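Local coordinates for In2-1 family protein, glutathione transferase lambda3 (Populus trichocarpa, PDB 4PQI), which binds glutathione and, as a monomeric Lambda-class glutathione transferase, probably catalyses thiol-transfer reactions, at residues 133-138 / 183-188; 140-145 / 195-200; 188-193 / 199-204; 213-216 / 220-223. One frame throughout, in Å; residues are numbered along the deposited sequence.

Contact 1: 133-138 / 183-188; sequences KFNGTV and IPFVER
N135 lays its carboxamide over one face of the F185 ring, and this amide-on-ring contact carries most of the meeting between the helices 118-139 and 177-197. N135 ND2 stands 3.5 Å above the ring plane of F185, over its centre, while N135 OD1 stands above the rim, just outside the CG-CD1 bond, 3.5 Å from F185 CG. The amide is not flat on the ring: the two planes are tilted 48° from each other. In both residues CG lies anti to its own carbonyl carbon (chi1 -72° in N135, -67° in F185), and the two side chains cross at about a right angle.

The second kind of interaction is apolar. F134 CZ touches V186 CG2 at 4.2 Å, an oblique approach, while F134 also packs edge-to-face on F154. F185 has a similar ring partner in F43, a residue of the glutathione pocket on helix 42-54. At F185 an alanine would remove the ring and would probably leave the N135 amide without its aromatic floor and F43 without its edge-to-face mate.

No hydrogen bond joins the two segments. In this all-helical C-terminal domain of the GST fold, the pairing therefore rests on dispersion and on the weak attraction between an amide and a pi face.

Contact 2: 140-145 / 195-200; sequences TAFKGD and EVFKYD
F142 and F197 meet where the turn after helix 118-139 comes up against the C-terminal end of helix 177-197. The close part involves the backbone of one and the ring of the other: F142 O lies 3.2 Å from F197 CE1, an oblique approach to the ring, and F142 CB packs on F197 CZ at 3.9 Å. The rings themselves overlap little. Their planes are only 18° from parallel, but they are slid apart, with the F142 and F197 ring centroids 6.0 Å from each other. F142 is held instead by its other neighbours, F192 and F239, both edge-to-face, and F197 also sets its ring edge-to-face with F192. The result is an aromatic cluster at the C-terminal end of helix 177-197, in the helical C-terminal domain of the GST fold. A type I beta turn from A141 to G144, closed by G144 N to A141 O at 3.1 Å, presents F142 to it.

Away from the rings the contact is much looser. The side chain of K143 sets out away from 195-200, and its NZ makes a weak hydrogen bond to F239 O. K198, with positive phi (57°), carries the chain out of the helix, and its side chain is exposed. Just after the turn, exposed D145 takes the N-cap position of helix 146-149.

Contact 3: 188-193 / 199-204; sequences RLNIFL and YDITAG. Unlike the reference sequence in segment 199-204: T202 (reference Ala).
The Y199 ring receives L193 CD1 obliquely at its CD2, 4.0 Å away, the two side chains lying side by side and pointing the same way; the N190 amide turns its oxygen to I201, with N190 OD1 3.6 Å from I201 CG1. Here the loop after helix 177-197 folds back along the helix it has just left, in the helical C-terminal domain of the GST fold. Y199 N donates to L193 O at 3.0 Å, a nearly straight bond (167°) that arrives above the carbonyl plane.

I201 fills the corner between N190 and L193. With its CG1 between backbone N and carbonyl carbon (chi1 62°), CD1 reaches N190 CB while I201 CG2 meets L193 CD1 at 3.6 Å. A glycine in its place would probably leave L193 CD1 without the methyl packed against it and strip the N190 side chain of its apolar cover. One water ties the same corner together, accepting from I201 N and lying within hydrogen-bonding distance of N190 OD1 and Y199 O. Beyond it an Asx turn shapes the loop: D200 OD1 takes T202 N at 2.8 Å and T202 OG1 at 2.6 Å, both from the same face of the carboxylate.

Contact 4: 213-216 / 220-223; sequences EEVN and AYKQ
Y221 is approached in two quite different ways by consecutive residues, V215 over a face of its ring and N216 at its edge. V215 CG1 stands 4.2 Å from the ring centroid of Y221 and 26° off the normal, a CH-pi contact, with the two side chains crossing at about a right angle. The methyl is aimed there by a chi1 of 166°, which puts CG1 anti to the backbone N of V215.

N216 comes in near the ring plane. N216 OD1 lies 3.4 Å from Y221 CE2, and the amide is turned 75° from the ring, so the carboxamide stands almost upright against the rim. Both ends of that amide have firmer partners: OD1 accepts from K225 NZ, and ND2 donates to I212 O. N216 ND2 also donates to a water at 3.0 Å, which in turn donates to Y221 OH at 2.8 Å. The water sits at the ring edge, in its plane, and bridges the ends of the two side chains. The phenol has a further hydrogen-bond partner in E187, so its oxygen is gripped by a carboxylate as well as by the water.

On the exposed side, K222 bends at chi3 just where it passes the backbone of N216, K222 CD lying 3.1 Å from N216 O, and its NZ goes on to a salt bridge with E219.

The contact closes the turn between helix 206-215 and the short helix 219-222. V215 and Y221 both pack on I183 of helix 177-197, and Y221 also reaches Q45 and I49 of helix 42-54, which belongs to the thioredoxin-like N-terminal domain.

Overall arrangement
Helix 177-197 is the common thread: contacts 1, 2 and 3 all draw on it, and contact 4 packs against it through I183. Contacts 2 and 3 lie closest, with centres 9 Å apart, joined where F192 meets both F142 and F197. Contacts 1 and 3 share R188 and touch again through L189, which packs on F134 and V138. Contact 4 joins contact 1 through E187 and Y221, although their centres are 17 Å apart; contacts 2 and 4, at 25 Å, do not touch. Relative to the bound glutathione, F185 of contact 1 is about 7 Å away and F142 of contact 2 about 13 Å, measured from their side chains.

Contact 1: 133-138 / 183-188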
loop_
_atom_site.group_PDB
_atom_site.type_symbol
_atom_site.label_atom_id
_atom_site.label_comp_id
_atom_site.label_asym_id
_atom_site.label_seq_id
_atom_site.Cartn_x
_atom_site.Cartn_y
_atom_site.Cartn_z
ATOM N N LYS A 133 -10.045 1.515 -10.276
ATOM C CA LYS A 133 -11.178 2.427 -10.477
ATOM C C LYS A 133 -11.297 3.474 -9.354
ATOM O O LYS A 133 -11.598 4.643 -9.622
ATOM C CB LYS A 133 -12.504 1.691 -10.667
ATOM C CG LYS A 133 -13.683 2.652 -10.877
ATOM C CD LYS A 133 -14.954 1.950 -11.336
ATOM C CE LYS A 133 -16.077 2.950 -11.603
ATOM N NZ LYS A 133 -15.782 3.843 -12.764
ATOM N N PHE A 134 -11.068 3.057 -8.108
ATOM C CA PHE A 134 -10.988 4.002 -6.991
ATOM C C PHE A 134 -9.916 5.075 -7.242
ATOM O O PHE A 134 -10.183 6.279 -7.142
ATOM C CB PHE A 134 -10.718 3.279 -5.660
ATOM C CG PHE A 134 -10.539 4.221 -4.484
ATOM C CD1 PHE A 134 -11.637 4.743 -3.830
ATOM C CD2 PHE A 134 -9.274 4.602 -4.064
ATOM C CE1 PHE A 134 -11.487 5.628 -2.782
ATOM C CE2 PHE A 134 -9.119 5.476 -3.011
ATOM C CZ PHE A 134 -10.229 5.991 -2.369
ATOM N N ASN A 135 -8.701 4.636 -7.568
ATOM C CA ASN A 135 -7.615 5.581 -7.806
ATOM C C ASN A 135 -7.917 6.450 -9.011
ATOM O O ASN A 135 -7.682 7.654 -8.983
ATOM C CB ASN A 135 -6.275 4.864 -8.000
ATOM C CG ASN A 135 -5.740 4.288 -6.718
ATOM O OD1 ASN A 135 -6.161 4.680 -5.626
ATOM N ND2 ASN A 135 -4.790 3.363 -6.837
ATOM N N GLY A 136 -8.461 5.826 -10.056
ATOM C CA GLY A 136 -8.804 6.523 -11.279
ATOM C C GLY A 136 -9.797 7.643 -11.036
ATOM O O GLY A 136 -9.685 8.731 -11.602
ATOM N N THR A 137 -10.770 7.373 -10.178
ATOM C CA THR A 137 -11.828 8.332 -9.913
ATOM C C THR A 137 -11.318 9.525 -9.096
ATOM O O THR A 137 -11.504 10.679 -9.506
ATOM C CB THR A 137 -13.031 7.661 -9.190
ATOM O OG1 THR A 137 -13.539 6.594 -10.002
ATOM C CG2 THR A 137 -14.137 8.664 -8.966
ATOM N N VAL A 138 -10.678 9.254 -7.954
ATOM C CA VAL A 138 -10.252 10.335 -7.056
ATOM C C VAL A 138 -9.105 11.174 -7.640
ATOM O O VAL A 138 -9.130 12.402 -7.569
ATOM C CB VAL A 138 -9.869 9.839 -5.642
ATOM C CG1 VAL A 138 -9.565 11.030 -4.726
ATOM C CG2 VAL A 138 -10.984 9.016 -5.027
ATOM N N ILE A 183 -5.184 1.398 2.009
ATOM C CA ILE A 183 -4.689 2.379 2.975
ATOM C C ILE A 183 -3.603 3.347 2.466
ATOM O O ILE A 183 -3.637 4.518 2.828
ATOM C CB ILE A 183 -4.315 1.743 4.372
ATOM C CG1 ILE A 183 -4.148 2.827 5.442
ATOM C CG2 ILE A 183 -3.021 0.940 4.307
ATOM C CD1 ILE A 183 -5.385 3.649 5.724
ATOM N N PRO A 184 -2.651 2.889 1.615
ATOM C CA PRO A 184 -1.656 3.896 1.211
ATOM C C PRO A 184 -2.265 5.052 0.422
ATOM O O PRO A 184 -1.780 6.195 0.483
ATOM C CB PRO A 184 -0.703 3.106 0.299
ATOM C CG PRO A 184 -0.877 1.679 0.714
ATOM C CD PRO A 184 -2.339 1.568 1.039
ATOM N N PHE A 185 -3.336 4.764 -0.304
ATOM C CA PHE A 185 -3.950 5.778 -1.153
ATOM C C PHE A 185 -4.916 6.640 -0.342
ATOM O O PHE A 185 -4.932 7.876 -0.475
ATOM C CB PHE A 185 -4.586 5.125 -2.390
ATOM C CG PHE A 185 -3.565 4.514 -3.316
ATOM C CD1 PHE A 185 -2.906 5.301 -4.259
ATOM C CD2 PHE A 185 -3.216 3.172 -3.202
ATOM C CE1 PHE A 185 -1.928 4.745 -5.093
ATOM C CE2 PHE A 185 -2.243 2.613 -4.030
ATOM C CZ PHE A 185 -1.603 3.398 -4.979
ATOM N N VAL A 186 -5.679 5.998 0.541
ATOM C CA VAL A 186 -6.562 6.734 1.435
ATOM C C VAL A 186 -5.744 7.654 2.342
ATOM O O VAL A 186 -6.115 8.809 2.538
ATOM C CB VAL A 186 -7.472 5.792 2.265
ATOM C CG1 VAL A 186 -8.227 6.593 3.367
ATOM C CG2 VAL A 186 -8.448 5.057 1.359
ATOM N N GLU A 187 -4.627 7.142 2.867
ATOM C CA GLU A 187 -3.670 7.926 3.662
ATOM C C GLU A 187 -3.295 9.240 2.966
ATOM O O GLU A 187 -3.440 10.334 3.533
ATOM C CB GLU A 187 -2.399 7.090 3.934
ATOM C CG GLU A 187 -1.168 7.870 4.446
ATOM C CD GLU A 187 0.135 7.027 4.497
ATOM O OE1 GLU A 187 0.078 5.768 4.446
ATOM O OE2 GLU A 187 1.224 7.644 4.596
ATOM N N ARG A 188 -2.818 9.132 1.733
ATOM C CA ARG A 188 -2.348 10.301 0.996
ATOM C C ARG A 188 -3.505 11.203 0.568
ATOM O O ARG A 188 -3.421 12.416 0.676
ATOM C CB ARG A 188 -1.523 9.866 -0.214
ATOM C CG ARG A 188 -0.223 9.207 0.175
ATOM C CD ARG A 188 0.361 8.405 -0.974
ATOM N NE ARG A 188 1.707 7.935 -0.663
ATOM C CZ ARG A 188 1.968 6.948 0.187
ATOM N NH1 ARG A 188 0.970 6.333 0.813
ATOM N NH2 ARG A 188 3.223 6.578 0.416
#

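Contact 2: 140-145 / 195-200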
loop_
_atom_site.group_PDB
_atom_site.type_symbol
_atom_site.label_atom_id
_atom_site.label_comp_id
_atom_site.label_asym_id
_atom_site.label_seq_id
_atom_site.Cartn_x
_atom_site.Cartn_y
_atom_site.Cartn_z
ATOM N N THR A 140 -8.432 11.899 -10.582
ATOM C CA THR A 140 -8.859 12.747 -11.691
ATOM C C THR A 140 -9.931 13.746 -11.255
ATOM O O THR A 140 -10.576 14.374 -12.093
ATOM C CB THR A 140 -9.400 11.911 -12.876
ATOM O OG1 THR A 140 -10.495 11.095 -12.436
ATOM C CG2 THR A 140 -8.311 11.014 -13.437
ATOM N N ALA A 141 -10.118 13.897 -9.948
ATOM C CA ALA A 141 -11.206 14.732 -9.432
ATOM C C ALA A 141 -10.752 16.110 -8.923
ATOM O O ALA A 141 -11.583 16.947 -8.544
ATOM C CB ALA A 141 -11.950 13.989 -8.337
ATOM N N PHE A 142 -9.441 16.344 -8.929
ATOM C CA PHE A 142 -8.867 17.508 -8.259
ATOM C C PHE A 142 -9.309 18.831 -8.852
ATOM O O PHE A 142 -9.332 19.844 -8.151
ATOM C CB PHE A 142 -7.341 17.421 -8.215
ATOM C CG PHE A 142 -6.835 16.206 -7.510
ATOM C CD1 PHE A 142 -7.500 15.707 -6.403
ATOM C CD2 PHE A 142 -5.718 15.536 -7.974
ATOM C CE1 PHE A 142 -7.046 14.575 -5.762
ATOM C CE2 PHE A 142 -5.258 14.398 -7.337
ATOM C CZ PHE A 142 -5.920 13.916 -6.232
ATOM N N LYS A 143 -9.671 18.829 -10.130
ATOM C CA LYS A 143 -10.062 20.075 -10.794
ATOM C C LYS A 143 -11.572 20.318 -10.797
ATOM O O LYS A 143 -12.038 21.310 -11.342
ATOM C CB LYS A 143 -9.505 20.144 -12.224
ATOM C CG LYS A 143 -7.987 20.299 -12.296
ATOM C CD LYS A 143 -7.529 20.727 -13.686
ATOM C CE LYS A 143 -6.009 20.844 -13.774
ATOM N NZ LYS A 143 -5.325 19.516 -13.704
ATOM N N GLY A 144 -12.338 19.420 -10.183
ATOM C CA GLY A 144 -13.782 19.541 -10.223
ATOM C C GLY A 144 -14.426 19.648 -8.857
ATOM O O GLY A 144 -13.742 19.826 -7.847
ATOM N N ASP A 145 -15.752 19.545 -8.830
ATOM C CA ASP A 145 -16.490 19.513 -7.576
ATOM C C ASP A 145 -16.204 18.183 -6.889
ATOM O O ASP A 145 -16.596 17.118 -7.384
ATOM C CB ASP A 145 -17.986 19.674 -7.841
ATOM C CG ASP A 145 -18.782 19.926 -6.574
ATOM O OD1 ASP A 145 -19.403 21.006 -6.470
ATOM O OD2 ASP A 145 -18.798 19.048 -5.685
ATOM N N GLU A 195 -5.995 19.258 3.313
ATOM C CA GLU A 195 -5.081 20.406 3.378
ATOM C C GLU A 195 -5.269 21.378 2.225
ATOM O O GLU A 195 -5.232 22.587 2.418
ATOM C CB GLU A 195 -3.616 19.960 3.456
ATOM C CG GLU A 195 -3.250 19.315 4.779
ATOM C CD GLU A 195 -3.678 20.169 5.959
ATOM O OE1 GLU A 195 -4.416 19.655 6.833
ATOM O OE2 GLU A 195 -3.279 21.357 6.007
ATOM N N VAL A 196 -5.484 20.857 1.024
ATOM C CA VAL A 196 -5.526 21.730 -0.144
ATOM C C VAL A 196 -6.949 22.124 -0.562
ATOM O O VAL A 196 -7.182 23.244 -1.005
ATOM C CB VAL A 196 -4.733 21.121 -1.320
ATOM C CG1 VAL A 196 -4.811 22.009 -2.542
ATOM C CG2 VAL A 196 -3.286 20.906 -0.911
ATOM N N PHE A 197 -7.906 21.220 -0.404
ATOM C CA PHE A 197 -9.269 21.509 -0.854
ATOM C C PHE A 197 -10.287 21.723 0.274
ATOM O O PHE A 197 -11.463 21.993 0.010
ATOM C CB PHE A 197 -9.754 20.412 -1.799
ATOM C CG PHE A 197 -8.889 20.244 -3.017
ATOM C CD1 PHE A 197 -9.152 20.962 -4.172
ATOM C CD2 PHE A 197 -7.799 19.379 -3.002
ATOM C CE1 PHE A 197 -8.345 20.818 -5.292
ATOM C CE2 PHE A 197 -6.995 19.234 -4.114
ATOM C CZ PHE A 197 -7.269 19.954 -5.259
ATOM N N LYS A 198 -9.830 21.613 1.520
ATOM C CA LYS A 198 -10.713 21.692 2.682
ATOM C C LYS A 198 -11.817 20.642 2.595
ATOM O O LYS A 198 -12.969 20.909 2.919
ATOM C CB LYS A 198 -11.327 23.080 2.798
ATOM C CG LYS A 198 -10.319 24.198 2.709
ATOM C CD LYS A 198 -10.977 25.464 2.223
ATOM C CE LYS A 198 -9.928 26.453 1.771
ATOM N NZ LYS A 198 -10.543 27.665 1.190
ATOM N N TYR A 199 -11.457 19.453 2.135
ATOM C CA TYR A 199 -12.417 18.369 1.989
ATOM C C TYR A 199 -12.059 17.227 2.932
ATOM O O TYR A 199 -10.988 16.631 2.829
ATOM C CB TYR A 199 -12.468 17.902 0.530
ATOM C CG TYR A 199 -13.457 16.794 0.249
ATOM C CD1 TYR A 199 -14.799 17.077 0.032
ATOM C CD2 TYR A 199 -13.046 15.470 0.192
ATOM C CE1 TYR A 199 -15.704 16.074 -0.233
ATOM C CE2 TYR A 199 -13.943 14.452 -0.069
ATOM C CZ TYR A 199 -15.271 14.764 -0.280
ATOM O OH TYR A 199 -16.164 13.764 -0.547
ATOM N N ASP A 200 -12.958 16.954 3.873
ATOM C CA ASP A 200 -12.786 15.887 4.849
ATOM C C ASP A 200 -13.480 14.635 4.308
ATOM O O ASP A 200 -14.709 14.584 4.201
ATOM C CB ASP A 200 -13.397 16.303 6.194
ATOM C CG ASP A 200 -13.177 15.272 7.301
ATOM O OD1 ASP A 200 -12.680 14.167 7.019
ATOM O OD2 ASP A 200 -13.526 15.564 8.462
#

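Contact 3: 188-193 / 199-204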
loop_
_atom_site.group_PDB
_atom_site.type_symbol
_atom_site.label_atom_id
_atom_site.label_comp_id
_atom_site.label_asym_id
_atom_site.label_seq_id
_atom_site.Cartn_x
_atom_site.Cartn_y
_atom_site.Cartn_z
ATOM N N ARG A 188 -2.818 9.132 1.733
ATOM C CA ARG A 188 -2.348 10.301 0.996
ATOM C C ARG A 188 -3.505 11.203 0.568
ATOM O O ARG A 188 -3.421 12.416 0.676
ATOM C CB ARG A 188 -1.523 9.866 -0.214
ATOM C CG ARG A 188 -0.223 9.207 0.175
ATOM C CD ARG A 188 0.361 8.405 -0.974
ATOM N NE ARG A 188 1.707 7.935 -0.663
ATOM C CZ ARG A 188 1.968 6.948 0.187
ATOM N NH1 ARG A 188 0.970 6.333 0.813
ATOM N NH2 ARG A 188 3.223 6.578 0.416
ATOM N N LEU A 189 -4.588 10.597 0.092
ATOM C CA LEU A 189 -5.760 11.354 -0.333
ATOM C C LEU A 189 -6.354 12.156 0.825
ATOM O O LEU A 189 -6.732 13.317 0.656
ATOM C CB LEU A 189 -6.808 10.433 -0.970
ATOM C CG LEU A 189 -6.402 9.875 -2.347
ATOM C CD1 LEU A 189 -7.395 8.811 -2.803
ATOM C CD2 LEU A 189 -6.267 10.976 -3.400
ATOM N N ASN A 190 -6.415 11.535 2.001
ATOM C CA ASN A 190 -6.956 12.174 3.185
ATOM C C ASN A 190 -6.187 13.463 3.480
ATOM O O ASN A 190 -6.782 14.530 3.677
ATOM C CB ASN A 190 -6.883 11.218 4.377
ATOM C CG ASN A 190 -7.694 11.696 5.557
ATOM O OD1 ASN A 190 -8.414 12.695 5.469
ATOM N ND2 ASN A 190 -7.602 10.975 6.668
ATOM N N ILE A 191 -4.861 13.366 3.486
ATOM C CA ILE A 191 -4.017 14.535 3.751
ATOM C C ILE A 191 -4.148 15.603 2.668
ATOM O O ILE A 191 -4.285 16.801 2.973
ATOM C CB ILE A 191 -2.536 14.140 3.877
ATOM C CG1 ILE A 191 -2.346 13.096 4.975
ATOM C CG2 ILE A 191 -1.676 15.354 4.176
ATOM C CD1 ILE A 191 -0.971 12.444 4.945
ATOM N N PHE A 192 -4.106 15.174 1.407
ATOM C CA PHE A 192 -4.096 16.116 0.287
ATOM C C PHE A 192 -5.410 16.883 0.172
ATOM O O PHE A 192 -5.407 18.113 0.102
ATOM C CB PHE A 192 -3.753 15.411 -1.026
ATOM C CG PHE A 192 -3.653 16.335 -2.217
ATOM C CD1 PHE A 192 -2.802 17.443 -2.196
ATOM C CD2 PHE A 192 -4.386 16.083 -3.371
ATOM C CE1 PHE A 192 -2.699 18.284 -3.297
ATOM C CE2 PHE A 192 -4.287 16.922 -4.475
ATOM C CZ PHE A 192 -3.442 18.022 -4.441
ATOM N N LEU A 193 -6.524 16.157 0.173
ATOM C CA LEU A 193 -7.854 16.765 0.034
ATOM C C LEU A 193 -8.184 17.729 1.179
ATOM O O LEU A 193 -8.746 18.809 0.963
ATOM C CB LEU A 193 -8.923 15.672 -0.054
ATOM C CG LEU A 193 -8.884 14.835 -1.331
ATOM C CD1 LEU A 193 -9.785 13.595 -1.242
ATOM C CD2 LEU A 193 -9.264 15.695 -2.520
ATOM N N TYR A 199 -11.457 19.453 2.135
ATOM C CA TYR A 199 -12.417 18.369 1.989
ATOM C C TYR A 199 -12.059 17.227 2.932
ATOM O O TYR A 199 -10.988 16.631 2.829
ATOM C CB TYR A 199 -12.468 17.902 0.530
ATOM C CG TYR A 199 -13.457 16.794 0.249
ATOM C CD1 TYR A 199 -14.799 17.077 0.032
ATOM C CD2 TYR A 199 -13.046 15.470 0.192
ATOM C CE1 TYR A 199 -15.704 16.074 -0.233
ATOM C CE2 TYR A 199 -13.943 14.452 -0.069
ATOM C CZ TYR A 199 -15.271 14.764 -0.280
ATOM O OH TYR A 199 -16.164 13.764 -0.547
ATOM N N ASP A 200 -12.958 16.954 3.873
ATOM C CA ASP A 200 -12.786 15.887 4.849
ATOM C C ASP A 200 -13.480 14.635 4.308
ATOM O O ASP A 200 -14.709 14.584 4.201
ATOM C CB ASP A 200 -13.397 16.303 6.194
ATOM C CG ASP A 200 -13.177 15.272 7.301
ATOM O OD1 ASP A 200 -12.680 14.167 7.019
ATOM O OD2 ASP A 200 -13.526 15.564 8.462
ATOM N N ILE A 201 -12.686 13.629 3.972
ATOM C CA ILE A 201 -13.235 12.401 3.389
ATOM C C ILE A 201 -14.023 11.608 4.431
ATOM O O ILE A 201 -14.840 10.749 4.074
ATOM C CB ILE A 201 -12.151 11.512 2.763
ATOM C CG1 ILE A 201 -11.146 11.045 3.817
ATOM C CG2 ILE A 201 -11.447 12.245 1.635
ATOM C CD1 ILE A 201 -10.208 9.962 3.310
ATOM N N THR A 202 -13.798 11.906 5.714
ATOM C CA THR A 202 -14.471 11.179 6.788
ATOM C C THR A 202 -15.832 11.765 7.139
ATOM O O THR A 202 -16.586 11.153 7.880
ATOM C CB THR A 202 -13.619 11.056 8.091
ATOM O OG1 THR A 202 -13.438 12.345 8.702
ATOM C CG2 THR A 202 -12.270 10.417 7.811
ATOM N N ALA A 203 -16.140 12.952 6.620
ATOM C CA ALA A 203 -17.445 13.566 6.865
ATOM C C ALA A 203 -18.576 12.766 6.218
ATOM O O ALA A 203 -18.617 12.616 4.998
ATOM C CB ALA A 203 -17.457 14.987 6.372
ATOM N N GLY A 204 -19.485 12.244 7.040
ATOM C CA GLY A 204 -20.613 11.469 6.542
ATOM C C GLY A 204 -20.273 10.019 6.270
ATOM O O GLY A 204 -21.104 9.254 5.764
HETATM O O HOH W 1 -10.038 14.375 3.875
#

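Contact 4: 213-216 / 220-223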
loop_
_atom_site.group_PDB
_atom_site.type_symbol
_atom_site.label_atom_id
_atom_site.label_comp_id
_atom_site.label_asym_id
_atom_site.label_seq_id
_atom_site.Cartn_x
_atom_site.Cartn_y
_atom_site.Cartn_z
ATOM N N GLU A 213 -8.780 4.786 11.595
ATOM C CA GLU A 213 -8.328 4.708 12.967
ATOM C C GLU A 213 -7.800 3.321 13.311
ATOM O O GLU A 213 -6.765 3.188 13.964
ATOM C CB GLU A 213 -9.480 5.072 13.904
ATOM C CG GLU A 213 -9.091 5.360 15.326
ATOM C CD GLU A 213 -10.278 5.865 16.138
ATOM O OE1 GLU A 213 -11.320 6.200 15.528
ATOM O OE2 GLU A 213 -10.170 5.920 17.381
ATOM N N GLU A 214 -8.507 2.283 12.877
ATOM C CA GLU A 214 -8.144 0.929 13.274
ATOM C C GLU A 214 -6.918 0.417 12.510
ATOM O O GLU A 214 -6.083 -0.303 13.070
ATOM C CB GLU A 214 -9.325 -0.030 13.097
ATOM C CG GLU A 214 -10.515 0.266 14.030
ATOM C CD GLU A 214 -10.289 -0.199 15.461
ATOM O OE1 GLU A 214 -9.297 -0.912 15.725
ATOM O OE2 GLU A 214 -11.113 0.150 16.329
ATOM N N VAL A 215 -6.811 0.772 11.235
ATOM C CA VAL A 215 -5.625 0.393 10.469
ATOM C C VAL A 215 -4.413 1.099 11.089
ATOM O O VAL A 215 -3.328 0.516 11.215
ATOM C CB VAL A 215 -5.786 0.692 8.950
ATOM C CG1 VAL A 215 -4.426 0.626 8.221
ATOM C CG2 VAL A 215 -6.786 -0.274 8.329
ATOM N N ASN A 216 -4.618 2.331 11.546
ATOM C CA ASN A 216 -3.534 3.093 12.151
ATOM C C ASN A 216 -3.018 2.615 13.517
ATOM O O ASN A 216 -1.994 3.112 13.991
ATOM C CB ASN A 216 -3.873 4.586 12.214
ATOM C CG ASN A 216 -3.416 5.336 10.977
ATOM O OD1 ASN A 216 -2.260 5.741 10.877
ATOM N ND2 ASN A 216 -4.319 5.512 10.024
ATOM N N ALA A 220 2.775 -2.564 11.910
ATOM C CA ALA A 220 3.266 -2.913 10.581
ATOM C C ALA A 220 2.993 -1.775 9.596
ATOM O O ALA A 220 3.831 -1.458 8.752
ATOM C CB ALA A 220 2.618 -4.200 10.103
ATOM N N TYR A 221 1.823 -1.154 9.724
ATOM C CA TYR A 221 1.476 -0.024 8.873
ATOM C C TYR A 221 2.176 1.275 9.278
ATOM O O TYR A 221 2.715 1.960 8.418
ATOM C CB TYR A 221 -0.034 0.198 8.833
ATOM C CG TYR A 221 -0.443 1.504 8.169
ATOM C CD1 TYR A 221 -0.114 1.769 6.843
ATOM C CD2 TYR A 221 -1.161 2.467 8.870
ATOM C CE1 TYR A 221 -0.493 2.954 6.230
ATOM C CE2 TYR A 221 -1.533 3.651 8.276
ATOM C CZ TYR A 221 -1.199 3.889 6.950
ATOM O OH TYR A 221 -1.576 5.073 6.361
ATOM N N LYS A 222 2.148 1.612 10.573
ATOM C CA LYS A 222 2.669 2.893 11.051
ATOM C C LYS A 222 4.116 3.109 10.637
ATOM O O LYS A 222 4.488 4.212 10.236
ATOM C CB LYS A 222 2.532 3.017 12.575
ATOM C CG LYS A 222 1.102 3.216 13.056
ATOM C CD LYS A 222 1.053 3.586 14.537
ATOM C CE LYS A 222 1.516 2.435 15.398
ATOM N NZ LYS A 222 1.338 2.696 16.853
ATOM N N GLN A 223 4.913 2.041 10.726
ATOM C CA GLN A 223 6.308 2.020 10.295
ATOM C C GLN A 223 6.548 2.455 8.843
ATOM O O GLN A 223 7.673 2.786 8.488
ATOM C CB GLN A 223 6.890 0.611 10.486
ATOM C CG GLN A 223 6.958 0.160 11.922
ATOM C CD GLN A 223 7.584 -1.206 12.079
ATOM O OE1 GLN A 223 8.186 -1.739 11.144
ATOM N NE2 GLN A 223 7.446 -1.785 13.272
HETATM O O HOH W 2 -3.296 6.939 7.550
#